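Local coordinates for protein Avidin/streptavidin (PDB 3SZH) that binds biotin, probably with high affinity, as a thermostable avidin-like protein of a psychrophilic bacterium, at residues M3-Q16 against S108-T120. Numbering follows the deposited sequence.
Sequences MAQELTAMSAWVNQ and SQILKGQDVFSQT
Val14 and Ser118 form the hydrogen-bonded antiparallel pair that closes the avidin β-barrel, joining its first strand, 11-14, to its last, 111-119. Val14 N reaches Ser118 O at 2.8 Å and the reverse bond matches it; in one of the two conformers of Ser118, a water bridges Val14 O to its OG, which also meets Lys92. Next along the strands, CB of Trp13 touches CB of Phe117, while CB of Asn15 lies over one face of the Phe117 ring, 3.7 Å from its centroid, a CH-pi contact. With CG of Asn15 between its backbone N and carbonyl carbon (chi1 75°), the Asn15 and Phe117 side chains run alongside in one direction, the amide turned 37° from the ring plane; ND2 makes a weak bond to Asp115 OD2, which Trp80 also holds, and OD1 accepts from the backbone of Asp17 and Ser19. At the other end Gln5 and Gln119 lie alongside but oppositely directed, their amide planes nearly parallel. Gln119 stretches out beyond CG, and its OE1 takes the N-H of Gln5 at 2.8 Å from above the carbonyl plane, and that of Gly91 as well. With an alanine here, Gln5 N and Gly91 N would probably both lose this acceptor, leaving the N-terminal segment less firmly tied. Beyond Asn15, Gln16 bends at chi2 (-73°) and lies roughly perpendicular to Asp115: OE1 accepts from Val116 N at 3.1 Å, while NE2, with its partner in the amide plane, meets Asp115 OD1 at 2.8 Å from above the carboxylate.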
ATOM      1  N   MET B   3       3.509  24.497 -15.637  1.00 27.63           N
ATOM      2  CA  MET B   3       2.748  25.110 -14.515  1.00 26.77           C
ATOM      3  C   MET B   3       2.622  24.105 -13.361  1.00 24.79           C
ATOM      4  O   MET B   3       3.639  23.794 -12.751  1.00 25.58           O
ATOM      5  CB  MET B   3       1.417  25.641 -15.011  1.00 28.52           C
ATOM      6  CG  MET B   3       1.588  26.711 -16.103  1.00 31.23           C
ATOM      7  SD  MET B   3       2.227  26.090 -17.681  1.00 36.28           S
ATOM      8  CE  MET B   3       0.833  25.094 -18.187  1.00 33.08           C
ATOM      9  N   ALA B   4       1.425  23.588 -13.061  1.00 21.39           N
ATOM     10  CA  ALA B   4       1.308  22.534 -12.028  1.00 19.31           C
ATOM     11  C   ALA B   4       2.242  21.370 -12.293  1.00 18.31           C
ATOM     12  O   ALA B   4       2.377  20.900 -13.426  1.00 18.83           O
ATOM     13  CB  ALA B   4      -0.109  22.023 -11.904  1.00 20.46           C
ATOM     14  N   GLN B   5       2.850  20.875 -11.221  1.00 17.19           N
ATOM     15  CA  GLN B   5       3.622  19.647 -11.264  1.00 17.08           C
ATOM     16  C   GLN B   5       2.723  18.438 -11.556  1.00 17.41           C
ATOM     17  O   GLN B   5       1.633  18.336 -11.016  1.00 16.98           O
ATOM     18  CB  GLN B   5       4.301  19.463  -9.916  1.00 16.77           C
ATOM     19  CG  GLN B   5       5.276  18.322  -9.847  1.00 17.46           C
ATOM     20  CD  GLN B   5       5.966  18.297  -8.537  1.00 17.57           C
ATOM     21  OE1 GLN B   5       5.630  17.494  -7.672  1.00 18.25           O
ATOM     22  NE2 GLN B   5       6.913  19.199  -8.351  1.00 17.25           N
ATOM     23  N   GLU B   6       3.175  17.550 -12.433  1.00 17.82           N
ATOM     24  CA  GLU B   6       2.443  16.328 -12.751  1.00 18.18           C
ATOM     25  C   GLU B   6       2.942  15.137 -11.945  1.00 18.26           C
ATOM     26  O   GLU B   6       4.027  15.178 -11.339  1.00 18.12           O
ATOM     27  CB  GLU B   6       2.516  16.012 -14.252  1.00 19.22           C
ATOM     28  CG  GLU B   6       1.686  16.942 -15.127  1.00 22.13           C
ATOM     29  CD  GLU B   6       1.322  16.303 -16.464  1.00 25.98           C
ATOM     30  N   LEU B   7       2.146  14.076 -11.967  1.00 18.07           N
ATOM     31  CA  LEU B   7       2.506  12.840 -11.277  1.00 17.94           C
ATOM     32  C   LEU B   7       3.472  12.047 -12.152  1.00 18.35           C
ATOM     33  O   LEU B   7       3.053  11.356 -13.088  1.00 20.72           O
ATOM     34  CB  LEU B   7       1.243  12.019 -10.977  1.00 18.48           C
ATOM     35  CG  LEU B   7       1.383  10.790 -10.080  1.00 18.71           C
ATOM     36  CD1 LEU B   7       1.872  11.223  -8.706  1.00 21.69           C
ATOM     37  CD2 LEU B   7       0.060  10.012  -9.970  1.00 17.42           C
ATOM     38  N   THR B   8       4.766  12.184 -11.880  1.00 17.43           N
ATOM     39  CA  THR B   8       5.791  11.546 -12.690  1.00 17.09           C
ATOM     40  C   THR B   8       6.883  10.927 -11.833  1.00 16.15           C
ATOM     41  O   THR B   8       6.972  11.179 -10.625  1.00 15.98           O
ATOM     42  CB  THR B   8       6.508  12.578 -13.600  1.00 17.36           C
ATOM     43  OG1 THR B   8       7.305  13.444 -12.788  1.00 18.29           O
ATOM     44  CG2 THR B   8       5.526  13.416 -14.422  1.00 18.98           C
ATOM     45  N   ALA B   9       7.744  10.152 -12.473  1.00 15.61           N
ATOM     46  CA  ALA B   9       8.980   9.784 -11.840  1.00 14.81           C
ATOM     47  C   ALA B   9       9.698  11.065 -11.454  1.00 14.26           C
ATOM     48  O   ALA B   9       9.559  12.092 -12.136  1.00 15.17           O
ATOM     49  CB  ALA B   9       9.831   8.942 -12.760  1.00 16.01           C
ATOM     50  N   MET B  10      10.492  10.998 -10.395  1.00 13.44           N
ATOM     51  CA  MET B  10      11.296  12.133  -9.932  1.00 12.96           C
ATOM     52  C   MET B  10      10.427  13.357  -9.631  1.00 11.96           C
ATOM     53  O   MET B  10      10.688  14.472 -10.098  1.00 14.12           O
ATOM     54  CB  MET B  10      12.377  12.478 -10.959  1.00 13.87           C
ATOM     55  CG  MET B  10      13.155  11.265 -11.441  1.00 17.05           C
ATOM     56  SD  MET B  10      13.850  10.230 -10.177  1.00 20.93           S
ATOM     57  CE  MET B  10      14.468  11.430  -9.063  1.00 14.42           C
ATOM     58  N   SER B  11       9.379  13.152  -8.844  1.00 11.79           N
ATOM     59  CA  SER B  11       8.504  14.239  -8.396  1.00 11.75           C
ATOM     60  C   SER B  11       8.358  14.146  -6.883  1.00 10.90           C
ATOM     61  O   SER B  11       8.325  13.043  -6.311  1.00 11.99           O
ATOM     62  CB  SER B  11       7.147  14.207  -9.106  1.00 12.28           C
ATOM     63  OG  SER B  11       6.404  13.026  -8.868  1.00 13.48           O
ATOM     64  N   ALA B  12       8.312  15.302  -6.227  1.00 10.79           N
ATOM     65  CA  ALA B  12       8.241  15.389  -4.775  1.00 10.92           C
ATOM     66  C   ALA B  12       6.969  16.108  -4.338  1.00 10.38           C
ATOM     67  O   ALA B  12       6.499  17.052  -4.988  1.00 11.63           O
ATOM     68  CB  ALA B  12       9.442  16.083  -4.212  1.00 11.70           C
ATOM     69  N   TRP B  13       6.448  15.672  -3.205  1.00 10.49           N
ATOM     70  CA  TRP B  13       5.098  16.047  -2.748  1.00 10.45           C
ATOM     71  C   TRP B  13       5.132  16.213  -1.244  1.00 10.37           C
ATOM     72  O   TRP B  13       5.622  15.309  -0.580  1.00 10.40           O
ATOM     73  CB  TRP B  13       4.078  14.980  -3.183  1.00 11.67           C
ATOM     74  CG  TRP B  13       4.196  14.598  -4.613  1.00 11.09           C
ATOM     75  CD1 TRP B  13       5.023  13.668  -5.160  1.00 11.99           C
ATOM     76  CD2 TRP B  13       3.522  15.209  -5.700  1.00 11.99           C
ATOM     77  NE1 TRP B  13       4.893  13.636  -6.518  1.00 11.82           N
ATOM     78  CE2 TRP B  13       3.964  14.570  -6.874  1.00 11.56           C
ATOM     79  CE3 TRP B  13       2.562  16.252  -5.810  1.00 14.06           C
ATOM     80  CZ2 TRP B  13       3.513  14.954  -8.154  1.00 13.40           C
ATOM     81  CZ3 TRP B  13       2.100  16.615  -7.090  1.00 14.73           C
ATOM     82  CH2 TRP B  13       2.564  15.954  -8.229  1.00 14.45           C
ATOM     83  N   VAL B  14       4.589  17.301  -0.701  1.00 11.03           N
ATOM     84  CA  VAL B  14       4.711  17.622   0.730  0.50 11.33           C
ATOM     85  C   VAL B  14       3.328  17.742   1.351  1.00 11.28           C
ATOM     86  O   VAL B  14       2.480  18.489   0.865  1.00 12.23           O
ATOM     87  CB  VAL B  14       5.506  18.945   0.989  0.50 10.95           C
ATOM     88  CG1 VAL B  14       5.866  19.070   2.440  0.50 11.92           C
ATOM     89  CG2 VAL B  14       6.766  18.997   0.164  0.50  9.65           C
ATOM     90  N   ASN B  15       3.082  17.037   2.439  1.00 11.15           N
ATOM     91  CA  ASN B  15       1.769  17.073   3.080  1.00 11.64           C
ATOM     92  C   ASN B  15       1.633  18.171   4.129  1.00 12.04           C
ATOM     93  O   ASN B  15       2.515  18.997   4.348  1.00 12.32           O
ATOM     94  CB  ASN B  15       1.358  15.679   3.628  1.00 11.78           C
ATOM     95  CG  ASN B  15       2.095  15.285   4.899  1.00 11.26           C
ATOM     96  OD1 ASN B  15       2.763  16.106   5.537  1.00 11.39           O
ATOM     97  ND2 ASN B  15       1.963  14.019   5.288  1.00 12.72           N
ATOM     98  N   GLN B  16       0.460  18.205   4.749  1.00 12.73           N
ATOM     99  CA  GLN B  16       0.106  19.240   5.740  1.00 13.40           C
ATOM    100  C   GLN B  16       0.930  19.208   7.046  1.00 13.23           C
ATOM    101  O   GLN B  16       0.849  20.141   7.866  1.00 14.51           O
ATOM    102  CB  GLN B  16      -1.408  19.196   6.040  1.00 13.99           C
ATOM    103  CG  GLN B  16      -1.860  18.020   6.911  1.00 15.09           C
ATOM    104  CD  GLN B  16      -1.868  16.650   6.210  1.00 14.49           C
ATOM    105  OE1 GLN B  16      -1.835  16.547   4.971  1.00 14.24           O
ATOM    106  NE2 GLN B  16      -1.966  15.601   7.016  1.00 17.08           N
ATOM    107  N   SER B 108      -9.518  -2.627  14.835  1.00 17.76           N
ATOM    108  CA  SER B 108      -9.734  -1.320  15.454  1.00 17.83           C
ATOM    109  C   SER B 108      -8.422  -0.603  15.783  1.00 17.59           C
ATOM    110  O   SER B 108      -8.413   0.615  15.991  1.00 19.05           O
ATOM    111  CB  SER B 108     -10.583  -1.463  16.727  1.00 18.80           C
ATOM    112  OG  SER B 108      -9.911  -2.221  17.720  1.00 20.54           O
ATOM    113  N   GLN B 109      -7.316  -1.353  15.833  1.00 15.35           N
ATOM    114  CA  GLN B 109      -6.008  -0.765  16.133  1.00 15.13           C
ATOM    115  C   GLN B 109      -5.318  -0.155  14.910  1.00 14.43           C
ATOM    116  O   GLN B 109      -4.284   0.483  15.055  1.00 15.59           O
ATOM    117  CB  GLN B 109      -5.091  -1.801  16.783  1.00 14.82           C
ATOM    118  CG  GLN B 109      -5.520  -2.215  18.172  1.00 15.71           C
ATOM    119  CD  GLN B 109      -4.707  -3.376  18.653  1.00 17.11           C
ATOM    120  OE1 GLN B 109      -4.617  -4.381  17.970  1.00 17.46           O
ATOM    121  NE2 GLN B 109      -4.079  -3.236  19.819  1.00 21.17           N
ATOM    122  N   ILE B 110      -5.891  -0.359  13.724  1.00 14.25           N
ATOM    123  CA  ILE B 110      -5.342   0.229  12.498  1.00 14.29           C
ATOM    124  C   ILE B 110      -5.787   1.683  12.444  1.00 14.85           C
ATOM    125  O   ILE B 110      -6.982   1.974  12.523  1.00 16.53           O
ATOM    126  CB  ILE B 110      -5.782  -0.580  11.267  1.00 14.19           C
ATOM    127  CG1 ILE B 110      -5.194  -1.996  11.323  1.00 14.92           C
ATOM    128  CG2 ILE B 110      -5.354   0.132   9.996  1.00 14.24           C
ATOM    129  CD1 ILE B 110      -5.754  -2.931  10.275  1.00 16.32           C
ATOM    130  N   LEU B 111      -4.815   2.589  12.464  1.00 14.45           N
ATOM    131  CA  LEU B 111      -5.097   4.015  12.495  1.00 14.66           C
ATOM    132  C   LEU B 111      -5.352   4.498  11.073  1.00 14.05           C
ATOM    133  O   LEU B 111      -4.765   3.994  10.114  1.00 13.38           O
ATOM    134  CB  LEU B 111      -3.924   4.782  13.112  1.00 16.23           C
ATOM    135  CG  LEU B 111      -3.533   4.395  14.548  1.00 19.08           C
ATOM    136  CD1 LEU B 111      -2.411   5.276  15.069  1.00 22.46           C
ATOM    137  CD2 LEU B 111      -4.731   4.447  15.494  1.00 22.07           C
ATOM    138  N   LYS B 112      -6.228   5.479  10.937  1.00 14.51           N
ATOM    139  CA  LYS B 112      -6.560   6.024   9.633  1.00 15.26           C
ATOM    140  C   LYS B 112      -6.555   7.529   9.646  1.00 14.58           C
ATOM    141  O   LYS B 112      -6.872   8.150  10.665  1.00 15.85           O
ATOM    142  CB  LYS B 112      -7.947   5.567   9.176  1.00 16.28           C
ATOM    143  CG  LYS B 112      -8.114   4.095   8.929  1.00 20.64           C
ATOM    144  CD  LYS B 112      -9.557   3.784   8.568  1.00 25.53           C
ATOM    145  CE  LYS B 112      -9.754   2.293   8.433  1.00 27.70           C
ATOM    146  NZ  LYS B 112      -9.026   1.587   9.524  1.00 31.24           N
ATOM    147  N   GLY B 113      -6.274   8.115   8.491  1.00 13.95           N
ATOM    148  CA  GLY B 113      -6.395   9.551   8.339  1.00 14.11           C
ATOM    149  C   GLY B 113      -6.297   9.995   6.903  1.00 13.40           C
ATOM    150  O   GLY B 113      -6.271   9.171   5.978  1.00 13.09           O
ATOM    151  N   GLN B 114      -6.275  11.312   6.727  1.00 14.37           N
ATOM    152  CA  GLN B 114      -6.213  11.923   5.395  1.00 13.85           C
ATOM    153  C   GLN B 114      -4.990  12.797   5.301  1.00 13.33           C
ATOM    154  O   GLN B 114      -4.735  13.599   6.184  1.00 15.27           O
ATOM    155  CB  GLN B 114      -7.462  12.774   5.023  1.00 15.37           C
ATOM    156  CG  GLN B 114      -7.173  13.750   3.817  1.00 19.05           C
ATOM    157  CD  GLN B 114      -8.131  13.696   2.582  1.00 24.06           C
ATOM    158  OE1 GLN B 114      -9.302  14.121   2.674  1.00 26.18           O
ATOM    159  NE2 GLN B 114      -7.592  13.272   1.396  1.00 21.06           N
ATOM    160  N   ASP B 115      -4.229  12.641   4.218  1.00 12.55           N
ATOM    161  CA  ASP B 115      -3.106  13.552   3.904  1.00 12.38           C
ATOM    162  C   ASP B 115      -3.327  14.138   2.530  1.00 12.01           C
ATOM    163  O   ASP B 115      -3.712  13.418   1.594  1.00 12.76           O
ATOM    164  CB  ASP B 115      -1.768  12.799   3.839  1.00 11.88           C
ATOM    165  CG  ASP B 115      -1.167  12.461   5.183  1.00 12.34           C
ATOM    166  OD1 ASP B 115      -1.680  12.873   6.247  1.00 13.54           O
ATOM    167  OD2 ASP B 115      -0.151  11.742   5.149  1.00 12.88           O
ATOM    168  N   VAL B 116      -3.077  15.443   2.387  1.00 12.22           N
ATOM    169  CA  VAL B 116      -3.049  16.063   1.066  1.00 12.56           C
ATOM    170  C   VAL B 116      -1.633  16.535   0.831  1.00 12.13           C
ATOM    171  O   VAL B 116      -1.083  17.287   1.628  1.00 12.46           O
ATOM    172  CB  VAL B 116      -4.056  17.220   0.932  1.00 13.16           C
ATOM    173  CG1 VAL B 116      -3.884  17.864  -0.423  1.00 14.73           C
ATOM    174  CG2 VAL B 116      -5.493  16.684   1.113  1.00 14.51           C
ATOM    175  N   PHE B 117      -1.019  16.004  -0.225  1.00 12.86           N
ATOM    176  CA  PHE B 117       0.354  16.336  -0.587  1.00 13.46           C
ATOM    177  C   PHE B 117       0.289  17.364  -1.711  1.00 14.72           C
ATOM    178  O   PHE B 117      -0.532  17.257  -2.630  1.00 17.28           O
ATOM    179  CB  PHE B 117       1.110  15.080  -1.057  1.00 13.34           C
ATOM    180  CG  PHE B 117       1.363  14.064   0.005  1.00 12.29           C
ATOM    181  CD1 PHE B 117       0.373  13.151   0.367  1.00 11.69           C
ATOM    182  CD2 PHE B 117       2.602  14.004   0.625  1.00 12.67           C
ATOM    183  CE1 PHE B 117       0.626  12.196   1.344  1.00 12.35           C
ATOM    184  CE2 PHE B 117       2.868  13.041   1.604  1.00 12.69           C
ATOM    185  CZ  PHE B 117       1.883  12.137   1.963  1.00 12.23           C
ATOM    186  N   SER B 118       1.109  18.391  -1.596  1.00 13.69           N
ATOM    187  CA  SER B 118       1.204  19.456  -2.586  0.50 13.81           C
ATOM    188  C   SER B 118       2.576  19.403  -3.235  1.00 14.24           C
ATOM    189  O   SER B 118       3.546  19.008  -2.593  1.00 14.33           O
ATOM    190  CB  SER B 118       1.016  20.814  -1.899  0.50 13.87           C
ATOM    191  OG  SER B 118      -0.275  20.929  -1.318  0.50 15.45           O
ATOM    192  N   GLN B 119       2.681  19.808  -4.485  1.00 15.30           N
ATOM    193  CA  GLN B 119       3.973  19.889  -5.129  1.00 16.76           C
ATOM    194  C   GLN B 119       4.960  20.696  -4.291  1.00 19.39           C
ATOM    195  O   GLN B 119       4.572  21.683  -3.641  1.00 19.49           O
ATOM    196  CB  GLN B 119       3.836  20.491  -6.504  1.00 17.19           C
ATOM    197  CG  GLN B 119       3.265  21.891  -6.557  1.00 17.95           C
ATOM    198  CD  GLN B 119       3.212  22.388  -7.960  1.00 18.71           C
ATOM    199  OE1 GLN B 119       2.349  21.965  -8.737  1.00 18.23           O
ATOM    200  NE2 GLN B 119       4.140  23.271  -8.315  1.00 24.09           N
ATOM    201  N   THR B 120       6.225  20.242  -4.306  1.00 21.48           N
ATOM    202  CA  THR B 120       7.359  20.865  -3.587  1.00 24.25           C
ATOM    203  C   THR B 120       7.264  22.382  -3.617  1.00 25.16           C
ATOM    204  O   THR B 120       7.263  22.964  -4.700  1.00 26.70           O
ATOM    205  CB  THR B 120       8.768  20.480  -4.196  1.00 24.93           C
ATOM    206  OG1 THR B 120       9.415  21.653  -4.714  1.00 28.34           O
ATOM    207  CG2 THR B 120       8.643  19.485  -5.314  1.00 25.09           C
TER
HETATM  208  O   HOH W   1       0.848  20.753   1.441  1.00 35.40           O